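Local coordinates for protein Csm3 (Thermoplasma volcanium, PDB 6AE2) that probably binds crRNA as a RAMP-family subunit of the type III-A CRISPR-Cas effector complex and may cleave target RNA as an endonuclease, at residues Arg165-Val170 with Arg215-Val220. Sequence-based numbering, arbitrary orientation.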
ATOM      1  N   ARG A 165      14.671  11.126  -9.279  1.00 83.26           N
ATOM      2  CA  ARG A 165      15.066  11.201  -7.882  1.00 76.43           C
ATOM      3  C   ARG A 165      14.964   9.826  -7.226  1.00 67.48           C
ATOM      4  O   ARG A 165      14.369   8.890  -7.766  1.00 60.17           O
ATOM      5  CB  ARG A 165      14.208  12.223  -7.135  1.00 73.77           C
ATOM      6  CG  ARG A 165      12.713  12.003  -7.275  1.00 72.80           C
ATOM      7  CD  ARG A 165      11.954  13.311  -7.132  1.00 79.90           C
ATOM      8  NE  ARG A 165      12.318  14.020  -5.908  1.00 83.52           N
ATOM      9  CZ  ARG A 165      11.698  13.865  -4.742  1.00 80.94           C
ATOM     10  NH1 ARG A 165      10.680  13.023  -4.637  1.00 76.60           N
ATOM     11  NH2 ARG A 165      12.099  14.552  -3.681  1.00 78.88           N
ATOM     12  N   PHE A 166      15.554   9.710  -6.039  1.00 67.31           N
ATOM     13  CA  PHE A 166      15.655   8.440  -5.324  1.00 61.34           C
ATOM     14  C   PHE A 166      14.919   8.562  -3.997  1.00 53.20           C
ATOM     15  O   PHE A 166      15.335   9.321  -3.118  1.00 55.64           O
ATOM     16  CB  PHE A 166      17.118   8.054  -5.113  1.00 59.55           C
ATOM     17  CG  PHE A 166      17.881   7.884  -6.393  1.00 67.42           C
ATOM     18  CD1 PHE A 166      18.454   8.975  -7.027  1.00 70.88           C
ATOM     19  CD2 PHE A 166      18.014   6.633  -6.970  1.00 66.66           C
ATOM     20  CE1 PHE A 166      19.152   8.818  -8.208  1.00 70.63           C
ATOM     21  CE2 PHE A 166      18.711   6.471  -8.150  1.00 67.01           C
ATOM     22  CZ  PHE A 166      19.280   7.565  -8.770  1.00 70.33           C
ATOM     23  N   ILE A 167      13.838   7.804  -3.850  1.00 45.57           N
ATOM     24  CA  ILE A 167      12.957   7.893  -2.694  1.00 38.54           C
ATOM     25  C   ILE A 167      13.150   6.660  -1.823  1.00 36.31           C
ATOM     26  O   ILE A 167      13.216   5.533  -2.326  1.00 38.89           O
ATOM     27  CB  ILE A 167      11.486   8.039  -3.130  1.00 40.28           C
ATOM     28  CG1 ILE A 167      11.347   9.196  -4.124  1.00 43.45           C
ATOM     29  CG2 ILE A 167      10.585   8.244  -1.922  1.00 34.87           C
ATOM     30  CD1 ILE A 167       9.918   9.606  -4.396  1.00 45.98           C
ATOM     31  N   GLU A 168      13.248   6.879  -0.516  1.00 38.15           N
ATOM     32  CA  GLU A 168      13.351   5.785   0.436  1.00 33.55           C
ATOM     33  C   GLU A 168      11.969   5.235   0.760  1.00 29.90           C
ATOM     34  O   GLU A 168      10.981   5.972   0.820  1.00 40.78           O
ATOM     35  CB  GLU A 168      14.032   6.253   1.723  1.00 41.30           C
ATOM     36  CG  GLU A 168      15.540   6.390   1.627  1.00 47.71           C
ATOM     37  CD  GLU A 168      16.174   6.692   2.971  1.00 54.92           C
ATOM     38  OE1 GLU A 168      15.433   6.764   3.975  1.00 54.97           O
ATOM     39  OE2 GLU A 168      17.410   6.868   3.020  1.00 58.07           O
ATOM     40  N   ARG A 169      11.906   3.919   0.956  1.00 30.47           N
ATOM     41  CA  ARG A 169      10.679   3.248   1.361  1.00 27.69           C
ATOM     42  C   ARG A 169      11.011   2.138   2.347  1.00 28.97           C
ATOM     43  O   ARG A 169      12.103   1.563   2.316  1.00 27.91           O
ATOM     44  CB  ARG A 169       9.904   2.645   0.176  1.00 31.27           C
ATOM     45  CG  ARG A 169       9.850   3.499  -1.077  1.00 38.09           C
ATOM     46  CD  ARG A 169       9.584   2.642  -2.297  1.00 44.85           C
ATOM     47  NE  ARG A 169       8.162   2.364  -2.467  1.00 43.88           N
ATOM     48  CZ  ARG A 169       7.679   1.398  -3.238  1.00 36.97           C
ATOM     49  NH1 ARG A 169       8.506   0.607  -3.911  1.00 36.60           N
ATOM     50  NH2 ARG A 169       6.370   1.219  -3.334  1.00 40.00           N
ATOM     51  N   VAL A 170      10.055   1.845   3.221  1.00 21.00           N
ATOM     52  CA  VAL A 170      10.150   0.707   4.125  1.00 21.72           C
ATOM     53  C   VAL A 170       9.625  -0.510   3.379  1.00 22.29           C
ATOM     54  O   VAL A 170       8.459  -0.538   2.971  1.00 20.96           O
ATOM     55  CB  VAL A 170       9.360   0.957   5.418  1.00 27.56           C
ATOM     56  CG1 VAL A 170       9.613  -0.158   6.409  1.00 18.72           C
ATOM     57  CG2 VAL A 170       9.733   2.307   6.019  1.00 19.44           C
ATOM     58  N   ARG A 215       1.511   6.431  -6.862  1.00 54.66           N
ATOM     59  CA  ARG A 215       2.561   5.578  -7.404  1.00 47.73           C
ATOM     60  C   ARG A 215       2.492   4.152  -6.875  1.00 42.49           C
ATOM     61  O   ARG A 215       3.256   3.300  -7.341  1.00 42.19           O
ATOM     62  CB  ARG A 215       3.935   6.172  -7.088  1.00 46.90           C
ATOM     63  CG  ARG A 215       4.141   7.592  -7.589  1.00 50.46           C
ATOM     64  CD  ARG A 215       5.204   7.624  -8.670  1.00 63.05           C
ATOM     65  NE  ARG A 215       5.710   8.972  -8.906  1.00 74.69           N
ATOM     66  CZ  ARG A 215       6.444   9.316  -9.959  1.00 85.04           C
ATOM     67  NH1 ARG A 215       6.758   8.411 -10.877  1.00 85.49           N
ATOM     68  NH2 ARG A 215       6.863  10.566 -10.097  1.00 89.59           N
ATOM     69  N   GLY A 216       1.609   3.873  -5.923  1.00 37.93           N
ATOM     70  CA  GLY A 216       1.510   2.559  -5.329  1.00 35.46           C
ATOM     71  C   GLY A 216       2.225   2.388  -4.009  1.00 34.45           C
ATOM     72  O   GLY A 216       2.386   1.248  -3.557  1.00 33.96           O
ATOM     73  N   TYR A 217       2.660   3.475  -3.376  1.00 30.49           N
ATOM     74  CA  TYR A 217       3.350   3.383  -2.101  1.00 24.52           C
ATOM     75  C   TYR A 217       2.356   3.162  -0.963  1.00 22.85           C
ATOM     76  O   TYR A 217       1.163   3.449  -1.075  1.00 27.66           O
ATOM     77  CB  TYR A 217       4.149   4.656  -1.804  1.00 24.30           C
ATOM     78  CG  TYR A 217       5.373   4.926  -2.657  1.00 30.94           C
ATOM     79  CD1 TYR A 217       5.425   4.559  -3.998  1.00 27.55           C
ATOM     80  CD2 TYR A 217       6.477   5.574  -2.114  1.00 28.46           C
ATOM     81  CE1 TYR A 217       6.544   4.824  -4.768  1.00 27.52           C
ATOM     82  CE2 TYR A 217       7.598   5.841  -2.875  1.00 32.24           C
ATOM     83  CZ  TYR A 217       7.629   5.466  -4.198  1.00 36.86           C
ATOM     84  OH  TYR A 217       8.749   5.736  -4.949  1.00 38.58           O
ATOM     85  N   GLY A 218       2.873   2.633   0.145  1.00 22.81           N
ATOM     86  CA  GLY A 218       2.215   2.765   1.431  1.00 26.16           C
ATOM     87  C   GLY A 218       0.940   1.981   1.641  1.00 26.24           C
ATOM     88  O   GLY A 218       0.106   2.396   2.450  1.00 33.73           O
ATOM     89  N   SER A 219       0.755   0.858   0.952  1.00 25.15           N
ATOM     90  CA  SER A 219      -0.339  -0.030   1.318  1.00 26.52           C
ATOM     91  C   SER A 219       0.023  -0.754   2.605  1.00 20.26           C
ATOM     92  O   SER A 219       1.146  -1.244   2.758  1.00 19.42           O
ATOM     93  CB  SER A 219      -0.629  -1.032   0.208  1.00 21.34           C
ATOM     94  OG  SER A 219      -1.394  -2.118   0.707  1.00 36.53           O
ATOM     95  N   VAL A 220      -0.934  -0.833   3.522  1.00 24.24           N
ATOM     96  CA  VAL A 220      -0.667  -1.231   4.896  1.00 26.53           C
ATOM     97  C   VAL A 220      -1.776  -2.158   5.374  1.00 30.33           C
ATOM     98  O   VAL A 220      -2.949  -1.964   5.040  1.00 31.28           O
ATOM     99  CB  VAL A 220      -0.539   0.020   5.791  1.00 27.20           C
ATOM    100  CG1 VAL A 220      -0.921  -0.282   7.220  1.00 30.74           C
ATOM    101  CG2 VAL A 220       0.874   0.587   5.706  1.00 25.15           C
TER
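The glycine-rich loop that joins helix 190-205 to strand 220-230, a feature of RAMP proteins, meets the small two-stranded sheet of 147-151 and 166-170 through a cation-pi contact between Tyr217 and Arg169. The Arg169 guanidinium lies over one face of the phenol ring, with CZ 4.0 Å from the Tyr217 ring centroid and 14° off its normal. The two planes are inclined by 40°, so the guanidinium lies tilted over the ring rather than flat on it: NE of Arg169 sits 3.4 Å above the middle of the Tyr217 ring, while Arg169 NH2 reaches CD1 of Tyr217 at 3.5 Å. The chain bends at chi3 (83°) and carries the guanidinium across the ring from its CE2 side toward CD1, and Arg169 CD adds a CH-pi contact on the same face. Ile167, two residues earlier on the strand, packs at the ring edge, its CG2 4.0 Å from Tyr217 CE2. Beyond the pair, the hydroxyl of Tyr217 is hydrogen-bonded to Glu152, and Arg169 forms salt bridges with Glu148 and with Asp129 of the second subunit. No hydrogen bond links the two segments; a buried cation lying over an aromatic face and paired with two carboxylates, which probably keep it charged, joins loop and small sheet to the second subunit.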